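Local coordinates for protein flap endonuclease 1 (Desulfurococcus amylolyticus, PDB 3ORY) that probably cleaves 5' flaps from branched DNA during replication and repair, as a structure-specific nuclease of the FEN-1/XPG family, at residues 115-118 and 119-123; 73-76 and 77-81; 273-276 and 277-281. All blocks are in the same frame, centred on the assembly; numbering follows the deposited sequence.

Contact 1: residues 115-118 and 119-123; sequences AAKK and YEEAV
Residues 115-118 and 119-123 are consecutive turns of a regular alpha helix, in which Tyr-119, Glu-120, Glu-121 and Ala-122 each donate their backbone N-H to the carbonyl four residues earlier, from Ala-115 through Lys-118. The first of these bonds, Tyr-119 N to Ala-115 O, measures 2.8 Å.

The side-chain contact centres on Glu-121, whose carboxylate is shared by two lysines. CG of Glu-121 stands beside its own backbone N (chi1 -71°), which brings it back along the helix to 3.4 Å from Lys-117 O; beyond CG the chain is extended, and its two oxygens face different partners. OE2 lies 3.6 Å from Lys-117 NZ, while OE1 lies 3.7 Å from Lys-118 NZ. Both salt bridges are long, so the attraction is likely more electrostatic than directional, though each charge would favour ionisation of the other. The lysines arrive by different routes. Lys-117 leaves with CG anti to its backbone N (chi1 154°) and curls round near its end, whereas Lys-118 folds at both chi2 and chi3, so that its methylene chain passes across the acid at a slant, with CD 3.5 Å from Glu-121 OE1.

Elsewhere on the helix, Val-123 CG2 sits over one face of the Tyr-119 ring, 3.6 Å above its plane and displaced toward the rim. The same tyrosine and Lys-118 touch Tyr-134 of the following helix 128-134, and the buried Ala-122 packs on Leu-130.

Charged pairs spaced i to i+3 and i to i+4 are a familiar feature of exposed helices. Here they form a small network near the C-terminal end of helix 102-125, in a helical projection consistent with the arch, or clamp, of flap endonucleases.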
ATOM      1  N   ALA A 115       4.258 -19.042  -1.362  1.00 43.32           N
ATOM      2  CA  ALA A 115       3.086 -19.588  -2.048  1.00 43.49           C
ATOM      3  C   ALA A 115       3.377 -20.906  -2.799  1.00 44.13           C
ATOM      4  O   ALA A 115       2.546 -21.819  -2.785  1.00 44.27           O
ATOM      5  CB  ALA A 115       2.489 -18.553  -2.997  1.00 42.51           C
ATOM      6  N   ALA A 116       4.547 -20.994  -3.441  1.00 43.77           N
ATOM      7  CA  ALA A 116       4.945 -22.198  -4.190  1.00 44.65           C
ATOM      8  C   ALA A 116       5.101 -23.409  -3.276  1.00 45.52           C
ATOM      9  O   ALA A 116       4.678 -24.508  -3.622  1.00 46.15           O
ATOM     10  CB  ALA A 116       6.235 -21.957  -4.970  1.00 44.29           C
ATOM     11  N   LYS A 117       5.717 -23.190  -2.115  1.00 45.79           N
ATOM     12  CA  LYS A 117       5.896 -24.231  -1.103  1.00 47.19           C
ATOM     13  C   LYS A 117       4.534 -24.714  -0.587  1.00 47.42           C
ATOM     14  O   LYS A 117       4.278 -25.919  -0.526  1.00 48.25           O
ATOM     15  CB  LYS A 117       6.800 -23.702   0.018  1.00 47.19           C
ATOM     16  CG  LYS A 117       6.648 -24.331   1.400  1.00 50.28           C
ATOM     17  CD  LYS A 117       7.550 -23.584   2.397  1.00 52.70           C
ATOM     18  CE  LYS A 117       6.880 -23.362   3.757  1.00 54.78           C
ATOM     19  NZ  LYS A 117       6.934 -24.568   4.636  1.00 56.99           N
ATOM     20  N   LYS A 118       3.658 -23.763  -0.257  1.00 46.50           N
ATOM     21  CA  LYS A 118       2.307 -24.066   0.223  1.00 46.55           C
ATOM     22  C   LYS A 118       1.417 -24.745  -0.829  1.00 46.68           C
ATOM     23  O   LYS A 118       0.620 -25.629  -0.494  1.00 47.23           O
ATOM     24  CB  LYS A 118       1.627 -22.803   0.754  1.00 46.04           C
ATOM     25  CG  LYS A 118       2.327 -22.106   1.933  1.00 46.47           C
ATOM     26  CD  LYS A 118       2.467 -22.994   3.170  1.00 49.63           C
ATOM     27  CE  LYS A 118       1.162 -23.125   3.936  1.00 51.55           C
ATOM     28  NZ  LYS A 118       1.346 -23.945   5.170  1.00 53.65           N
ATOM     29  N   TYR A 119       1.548 -24.340  -2.094  1.00 45.51           N
ATOM     30  CA  TYR A 119       0.802 -24.980  -3.183  1.00 45.66           C
ATOM     31  C   TYR A 119       1.187 -26.444  -3.321  1.00 47.56           C
ATOM     32  O   TYR A 119       0.324 -27.304  -3.514  1.00 48.06           O
ATOM     33  CB  TYR A 119       1.016 -24.268  -4.526  1.00 44.27           C
ATOM     34  CG  TYR A 119       0.311 -24.942  -5.691  1.00 42.46           C
ATOM     35  CD1 TYR A 119      -1.059 -24.784  -5.881  1.00 40.38           C
ATOM     36  CD2 TYR A 119       1.017 -25.743  -6.604  1.00 41.45           C
ATOM     37  CE1 TYR A 119      -1.715 -25.397  -6.945  1.00 39.83           C
ATOM     38  CE2 TYR A 119       0.359 -26.368  -7.681  1.00 40.35           C
ATOM     39  CZ  TYR A 119      -1.004 -26.181  -7.841  1.00 39.22           C
ATOM     40  OH  TYR A 119      -1.674 -26.774  -8.881  1.00 39.76           O
ATOM     41  N   GLU A 120       2.490 -26.707  -3.228  1.00 48.58           N
ATOM     42  CA  GLU A 120       3.030 -28.051  -3.337  1.00 51.04           C
ATOM     43  C   GLU A 120       2.504 -28.944  -2.209  1.00 52.42           C
ATOM     44  O   GLU A 120       2.096 -30.088  -2.450  1.00 53.20           O
ATOM     45  CB  GLU A 120       4.559 -28.001  -3.337  1.00 51.15           C
ATOM     46  CG  GLU A 120       5.216 -29.363  -3.190  1.00 55.25           C
ATOM     47  CD  GLU A 120       6.558 -29.454  -3.885  1.00 58.02           C
ATOM     48  OE1 GLU A 120       7.301 -28.444  -3.890  1.00 58.53           O
ATOM     49  OE2 GLU A 120       6.863 -30.544  -4.420  1.00 60.01           O
ATOM     50  N   GLU A 121       2.499 -28.406  -0.988  1.00 52.44           N
ATOM     51  CA  GLU A 121       1.985 -29.131   0.177  1.00 54.12           C
ATOM     52  C   GLU A 121       0.504 -29.460   0.030  1.00 54.50           C
ATOM     53  O   GLU A 121       0.080 -30.569   0.352  1.00 55.75           O
ATOM     54  CB  GLU A 121       2.251 -28.347   1.470  1.00 53.89           C
ATOM     55  CG  GLU A 121       3.727 -28.326   1.872  1.00 55.75           C
ATOM     56  CD  GLU A 121       4.051 -27.344   2.994  1.00 57.86           C
ATOM     57  OE1 GLU A 121       3.269 -26.394   3.242  1.00 57.84           O
ATOM     58  OE2 GLU A 121       5.112 -27.523   3.626  1.00 59.64           O
ATOM     59  N   ALA A 122      -0.266 -28.499  -0.476  1.00 53.83           N
ATOM     60  CA  ALA A 122      -1.697 -28.667  -0.707  1.00 54.56           C
ATOM     61  C   ALA A 122      -2.007 -29.723  -1.775  1.00 56.08           C
ATOM     62  O   ALA A 122      -2.944 -30.517  -1.617  1.00 57.10           O
ATOM     63  CB  ALA A 122      -2.338 -27.333  -1.065  1.00 53.35           C
ATOM     64  N   VAL A 123      -1.218 -29.740  -2.850  1.00 56.22           N
ATOM     65  CA  VAL A 123      -1.375 -30.744  -3.904  1.00 57.75           C
ATOM     66  C   VAL A 123      -1.062 -32.136  -3.358  1.00 60.01           C
ATOM     67  O   VAL A 123      -1.780 -33.099  -3.634  1.00 60.88           O
ATOM     68  CB  VAL A 123      -0.494 -30.433  -5.142  1.00 57.03           C
ATOM     69  CG1 VAL A 123      -0.384 -31.648  -6.070  1.00 57.24           C
ATOM     70  CG2 VAL A 123      -1.054 -29.243  -5.901  1.00 55.64           C
TER

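Contact 2: residues 73-76 and 77-81; sequences SGLF and YRTIN
Tyr-77 begins the second turn by donating its backbone N-H to Ser-73 O, 3.0 Å away in a nearly straight bond (171°). Its ring swings beside its own backbone N (chi1 -69°), which places one face against Phe-76. The two aromatics form a T-shaped pair: the edge of Phe-76 is directed at the tyrosine face, with ring planes at 69° and centroids 4.8 Å apart, and Phe-76 CD2 stands over the middle of the phenol ring. Ser-73 OG meets the same ring differently, in its plane at the CD2 edge, 3.6 Å from Tyr-77 CD2.

Arg-78 follows with its N-H on Gly-74 O, while its bent side chain leads away from the first turn and gives its guanidinium to the carbonyls of Ser-205 and, more weakly, Leu-202.

Thr-79 grips Leu-75 O twice. Its hydroxyl donates in the carbonyl plane, with OG1 2.6 Å from Leu-75 O, whereas its backbone N approaches from above that plane at 3.2 Å from the same oxygen. Having OG1 beside the backbone N makes the first of these bonds possible, and Tyr-91 OH is a further hydrogen-bonding partner of the hydroxyl.

Ile-80, its N-H bonded to Phe-76 O, extends CD1 over a face of the Phe-76 ring in a CH-pi contact 3.7 Å from the centroid. Phe-76 is thereby wedged between the tyrosine at its edge and the isoleucine on its face.

Helix 70-84, within the connection between parallel strands 37-41 and 88-93, is covered on several sides: Leu-75 and Thr-79 pack on helix 143-156, Phe-76, Tyr-77 and Ile-80 meet the C-terminal helix 330-347, and Phe-76 also reaches Val-318 and Leu-322 of helix 315-325.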
ATOM      1  N   SER A  73      -9.205  -1.685 -12.264  1.00 28.91           N
ATOM      2  CA  SER A  73     -10.508  -1.960 -11.682  1.00 29.57           C
ATOM      3  C   SER A  73     -10.557  -1.513 -10.222  1.00 29.32           C
ATOM      4  O   SER A  73     -11.465  -0.785  -9.810  1.00 29.48           O
ATOM      5  CB  SER A  73     -10.831  -3.447 -11.786  1.00 30.30           C
ATOM      6  OG  SER A  73     -12.152  -3.685 -11.374  1.00 31.51           O
ATOM      7  N   GLY A  74      -9.567  -1.945  -9.450  1.00 28.70           N
ATOM      8  CA  GLY A  74      -9.400  -1.470  -8.078  1.00 28.41           C
ATOM      9  C   GLY A  74      -9.304   0.035  -7.972  1.00 27.98           C
ATOM     10  O   GLY A  74     -10.022   0.659  -7.178  1.00 28.44           O
ATOM     11  N   LEU A  75      -8.434   0.634  -8.781  1.00 26.87           N
ATOM     12  CA  LEU A  75      -8.242   2.064  -8.708  1.00 26.88           C
ATOM     13  C   LEU A  75      -9.548   2.823  -8.999  1.00 27.55           C
ATOM     14  O   LEU A  75      -9.865   3.794  -8.325  1.00 27.64           O
ATOM     15  CB  LEU A  75      -7.135   2.512  -9.656  1.00 26.11           C
ATOM     16  CG  LEU A  75      -6.594   3.934  -9.494  1.00 25.87           C
ATOM     17  CD1 LEU A  75      -5.949   4.139  -8.134  1.00 24.73           C
ATOM     18  CD2 LEU A  75      -5.574   4.207 -10.583  1.00 22.64           C
ATOM     19  N   PHE A  76     -10.283   2.374 -10.006  1.00 27.61           N
ATOM     20  CA  PHE A  76     -11.559   2.986 -10.351  1.00 28.67           C
ATOM     21  C   PHE A  76     -12.590   2.849  -9.228  1.00 29.02           C
ATOM     22  O   PHE A  76     -13.033   3.846  -8.655  1.00 28.81           O
ATOM     23  CB  PHE A  76     -12.083   2.383 -11.658  1.00 29.02           C
ATOM     24  CG  PHE A  76     -13.396   2.967 -12.130  1.00 31.09           C
ATOM     25  CD1 PHE A  76     -13.499   4.318 -12.476  1.00 30.87           C
ATOM     26  CD2 PHE A  76     -14.521   2.152 -12.263  1.00 32.02           C
ATOM     27  CE1 PHE A  76     -14.723   4.846 -12.931  1.00 31.44           C
ATOM     28  CE2 PHE A  76     -15.742   2.671 -12.719  1.00 31.99           C
ATOM     29  CZ  PHE A  76     -15.839   4.016 -13.055  1.00 32.61           C
ATOM     30  N   TYR A  77     -12.946   1.616  -8.902  1.00 29.56           N
ATOM     31  CA  TYR A  77     -14.045   1.365  -7.973  1.00 31.42           C
ATOM     32  C   TYR A  77     -13.744   1.773  -6.534  1.00 31.46           C
ATOM     33  O   TYR A  77     -14.620   2.300  -5.853  1.00 31.96           O
ATOM     34  CB  TYR A  77     -14.520  -0.092  -8.060  1.00 31.80           C
ATOM     35  CG  TYR A  77     -15.218  -0.391  -9.373  1.00 33.93           C
ATOM     36  CD1 TYR A  77     -16.464   0.184  -9.671  1.00 35.24           C
ATOM     37  CD2 TYR A  77     -14.644  -1.246 -10.317  1.00 34.47           C
ATOM     38  CE1 TYR A  77     -17.115  -0.084 -10.881  1.00 36.22           C
ATOM     39  CE2 TYR A  77     -15.296  -1.524 -11.531  1.00 34.43           C
ATOM     40  CZ  TYR A  77     -16.522  -0.934 -11.802  1.00 36.06           C
ATOM     41  OH  TYR A  77     -17.159  -1.197 -12.995  1.00 37.43           O
ATOM     42  N   ARG A  78     -12.511   1.541  -6.081  1.00 30.71           N
ATOM     43  CA  ARG A  78     -12.129   1.913  -4.720  1.00 30.58           C
ATOM     44  C   ARG A  78     -12.061   3.427  -4.552  1.00 30.02           C
ATOM     45  O   ARG A  78     -12.493   3.953  -3.523  1.00 29.70           O
ATOM     46  CB  ARG A  78     -10.799   1.268  -4.322  1.00 30.38           C
ATOM     47  CG  ARG A  78     -10.254   1.693  -2.954  1.00 33.26           C
ATOM     48  CD  ARG A  78     -11.196   1.295  -1.812  1.00 37.96           C
ATOM     49  NE  ARG A  78     -11.529  -0.132  -1.833  1.00 40.18           N
ATOM     50  CZ  ARG A  78     -11.968  -0.813  -0.776  1.00 42.94           C
ATOM     51  NH1 ARG A  78     -12.112  -0.207   0.395  1.00 43.24           N
ATOM     52  NH2 ARG A  78     -12.247  -2.103  -0.884  1.00 44.09           N
ATOM     53  N   THR A  79     -11.533   4.126  -5.559  1.00 29.05           N
ATOM     54  CA  THR A  79     -11.452   5.589  -5.493  1.00 28.78           C
ATOM     55  C   THR A  79     -12.847   6.211  -5.445  1.00 29.75           C
ATOM     56  O   THR A  79     -13.073   7.165  -4.700  1.00 29.37           O
ATOM     57  CB  THR A  79     -10.627   6.195  -6.641  1.00 28.26           C
ATOM     58  OG1 THR A  79      -9.301   5.645  -6.611  1.00 26.99           O
ATOM     59  CG2 THR A  79     -10.530   7.718  -6.503  1.00 27.40           C
ATOM     60  N   ILE A  80     -13.761   5.663  -6.244  1.00 30.36           N
ATOM     61  CA  ILE A  80     -15.173   6.068  -6.212  1.00 32.36           C
ATOM     62  C   ILE A  80     -15.742   5.914  -4.805  1.00 33.52           C
ATOM     63  O   ILE A  80     -16.346   6.847  -4.280  1.00 34.09           O
ATOM     64  CB  ILE A  80     -16.036   5.285  -7.230  1.00 32.17           C
ATOM     65  CG1 ILE A  80     -15.657   5.698  -8.650  1.00 31.93           C
ATOM     66  CG2 ILE A  80     -17.549   5.556  -7.011  1.00 33.42           C
ATOM     67  CD1 ILE A  80     -16.398   4.926  -9.725  1.00 31.59           C
ATOM     68  N   ASN A  81     -15.520   4.748  -4.192  1.00 34.81           N
ATOM     69  CA  ASN A  81     -16.011   4.477  -2.826  1.00 36.22           C
ATOM     70  C   ASN A  81     -15.472   5.453  -1.803  1.00 35.53           C
ATOM     71  O   ASN A  81     -16.197   5.895  -0.911  1.00 35.51           O
ATOM     72  CB  ASN A  81     -15.623   3.079  -2.375  1.00 37.28           C
ATOM     73  CG  ASN A  81     -16.424   2.005  -3.045  1.00 41.95           C
ATOM     74  OD1 ASN A  81     -17.657   2.117  -3.226  1.00 46.07           O
ATOM     75  ND2 ASN A  81     -15.737   0.923  -3.405  1.00 45.84           N
TER

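Contact 3: residues 273-276 and 277-281. With PO4 (phosphate ion), chain D.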
ATOM      1  N   GLY A 273      19.930   0.656  19.447  1.00 33.46           N
ATOM      2  CA  GLY A 273      20.209   0.892  18.033  1.00 32.84           C
ATOM      3  C   GLY A 273      20.755  -0.357  17.378  1.00 32.90           C
ATOM      4  O   GLY A 273      20.603  -1.454  17.909  1.00 33.39           O
ATOM      5  N   ILE A 274      21.410  -0.189  16.237  1.00 32.19           N
ATOM      6  CA  ILE A 274      21.943  -1.323  15.494  1.00 32.49           C
ATOM      7  C   ILE A 274      23.433  -1.546  15.744  1.00 33.82           C
ATOM      8  O   ILE A 274      23.877  -2.691  15.846  1.00 33.93           O
ATOM      9  CB  ILE A 274      21.669  -1.187  13.967  1.00 31.66           C
ATOM     10  CG1 ILE A 274      20.178  -1.369  13.675  1.00 30.83           C
ATOM     11  CG2 ILE A 274      22.468  -2.213  13.174  1.00 31.11           C
ATOM     12  CD1 ILE A 274      19.778  -1.040  12.223  1.00 29.39           C
ATOM     13  N   GLU A 275      24.204  -0.462  15.833  1.00 35.16           N
ATOM     14  CA  GLU A 275      25.671  -0.566  15.813  1.00 37.37           C
ATOM     15  C   GLU A 275      26.280  -1.345  16.986  1.00 38.67           C
ATOM     16  O   GLU A 275      27.373  -1.912  16.856  1.00 39.07           O
ATOM     17  CB  GLU A 275      26.338   0.814  15.667  1.00 37.88           C
ATOM     18  CG  GLU A 275      26.246   1.432  14.249  1.00 39.68           C
ATOM     19  CD  GLU A 275      26.768   0.525  13.113  1.00 44.20           C
ATOM     20  OE1 GLU A 275      26.928   1.023  11.974  1.00 46.38           O
ATOM     21  OE2 GLU A 275      27.025  -0.679  13.329  1.00 47.26           O
ATOM     22  N   LYS A 276      25.558  -1.384  18.105  1.00 39.37           N
ATOM     23  CA  LYS A 276      25.996  -2.099  19.307  1.00 40.98           C
ATOM     24  C   LYS A 276      25.486  -3.546  19.402  1.00 41.54           C
ATOM     25  O   LYS A 276      25.972  -4.316  20.239  1.00 41.84           O
ATOM     26  CB  LYS A 276      25.583  -1.330  20.560  1.00 41.10           C
ATOM     27  CG  LYS A 276      26.361  -0.051  20.773  1.00 42.33           C
ATOM     28  CD  LYS A 276      25.823   0.703  21.961  1.00 44.68           C
ATOM     29  CE  LYS A 276      26.879   1.634  22.521  1.00 46.46           C
ATOM     30  NZ  LYS A 276      26.452   2.143  23.850  1.00 48.92           N
ATOM     31  N   ILE A 277      24.497  -3.906  18.575  1.00 41.41           N
ATOM     32  CA  ILE A 277      24.003  -5.297  18.518  1.00 41.79           C
ATOM     33  C   ILE A 277      25.216  -6.196  18.267  1.00 42.70           C
ATOM     34  O   ILE A 277      25.998  -5.923  17.351  1.00 42.13           O
ATOM     35  CB  ILE A 277      22.909  -5.499  17.416  1.00 41.16           C
ATOM     36  CG1 ILE A 277      21.674  -4.648  17.714  1.00 40.37           C
ATOM     37  CG2 ILE A 277      22.495  -6.984  17.286  1.00 41.13           C
ATOM     38  CD1 ILE A 277      20.592  -4.709  16.629  1.00 38.78           C
ATOM     39  N   PRO A 278      25.404  -7.247  19.098  1.00 44.31           N
ATOM     40  CA  PRO A 278      26.600  -8.064  18.890  1.00 45.52           C
ATOM     41  C   PRO A 278      26.623  -8.581  17.460  1.00 46.29           C
ATOM     42  O   PRO A 278      25.592  -9.039  16.946  1.00 46.15           O
ATOM     43  CB  PRO A 278      26.435  -9.215  19.897  1.00 46.31           C
ATOM     44  CG  PRO A 278      25.490  -8.702  20.922  1.00 45.68           C
ATOM     45  CD  PRO A 278      24.547  -7.798  20.163  1.00 44.70           C
ATOM     46  N   LYS A 279      27.789  -8.472  16.825  1.00 47.21           N
ATOM     47  CA  LYS A 279      27.960  -8.784  15.405  1.00 48.00           C
ATOM     48  C   LYS A 279      27.428 -10.157  14.947  1.00 48.31           C
ATOM     49  O   LYS A 279      26.851 -10.243  13.860  1.00 48.11           O
ATOM     50  CB  LYS A 279      29.427  -8.604  14.979  1.00 48.75           C
ATOM     51  CG  LYS A 279      30.026  -7.228  15.286  1.00 50.27           C
ATOM     52  CD  LYS A 279      29.455  -6.132  14.384  1.00 51.46           C
ATOM     53  CE  LYS A 279      29.785  -4.749  14.938  1.00 52.43           C
ATOM     54  NZ  LYS A 279      28.869  -3.697  14.401  1.00 51.16           N
ATOM     55  N   PRO A 280      27.619 -11.228  15.761  1.00 49.08           N
ATOM     56  CA  PRO A 280      27.134 -12.559  15.335  1.00 49.40           C
ATOM     57  C   PRO A 280      25.617 -12.645  15.124  1.00 48.71           C
ATOM     58  O   PRO A 280      25.152 -13.511  14.378  1.00 48.81           O
ATOM     59  CB  PRO A 280      27.545 -13.479  16.493  1.00 50.17           C
ATOM     60  CG  PRO A 280      28.653 -12.776  17.174  1.00 50.61           C
ATOM     61  CD  PRO A 280      28.357 -11.311  17.039  1.00 49.53           C
ATOM     62  N   ILE A 281      24.866 -11.762  15.783  1.00 47.86           N
ATOM     63  CA  ILE A 281      23.403 -11.736  15.693  1.00 47.23           C
ATOM     64  C   ILE A 281      22.935 -11.284  14.303  1.00 46.68           C
ATOM     65  O   ILE A 281      21.913 -11.745  13.806  1.00 45.80           O
ATOM     66  CB  ILE A 281      22.783 -10.829  16.811  1.00 47.12           C
ATOM     67  CG1 ILE A 281      23.224 -11.290  18.217  1.00 47.68           C
ATOM     68  CG2 ILE A 281      21.255 -10.740  16.696  1.00 46.39           C
ATOM     69  CD1 ILE A 281      22.876 -12.736  18.566  1.00 48.25           C
TER
HETATM   70  P   PO4 D 356      22.661   3.070  14.809  1.00 28.12           P
HETATM   71  O1  PO4 D 356      22.903   2.240  13.568  1.00 28.89           O
HETATM   72  O2  PO4 D 356      23.547   4.282  14.775  1.00 28.46           O
HETATM   73  O3  PO4 D 356      21.232   3.519  14.862  1.00 27.21           O
HETATM   74  O4  PO4 D 356      22.977   2.187  15.990  1.00 27.56           O
HETATM   75  O   HOH W   1      25.916  -4.355  15.098  1.00 40.97           O
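A single phosphate oxygen, O4, receives the backbone N-H groups of both Ile-274 and Glu-275, each nitrogen 2.9 Å away. The two donors open a type I beta turn from Ile-274 to Ile-277, just after helix 261-271, the second of two helices that resemble the helix-three-turn-helix element of FEN-1 relatives. Gly-273 precedes them with backbone angles suited to glycine, and the ion sits close against its bare backbone. The ion, probably from the crystallisation liquor, is also held by Lys-294.

Ile-277 N closes the turn on Ile-274 O, 3.1 Å away and well out of the carbonyl plane. The Ile-277 side chain turns inward among Leu-246, Leu-267 and Tyr-271; its CG1 lies 3.4 Å from Gly-273 O, a buried oxygen without a polar partner. On the outer side Lys-279 reaches back to the turn, giving a weak hydrogen bond to Glu-275 O and a long salt bridge to OE2, the latter brought round by the bend at chi2 of Glu-275. A water hydrogen-bonded to Ile-274 O and Ile-277 O completes this link, accepting from Lys-279 NZ at 3.1 Å.

From the N terminus the chain meets contact 2 first, then contact 1 and finally contact 3. Each joins consecutive residues, so none closes a long loop, and the three follow in series without nesting or crossing. Contact 2 belongs to a buried helix between the central sheet and the C-terminal helices; contact 1 lies out on the projecting helix 102-125, with centres about 32 Å apart. The chain then passes through the remaining sheet strands before reaching contact 3, a turn between helices 261-271 and 290-298. Contacts 2 and 3 lie on opposite sides of the chain's centre, their centres about 45 Å apart.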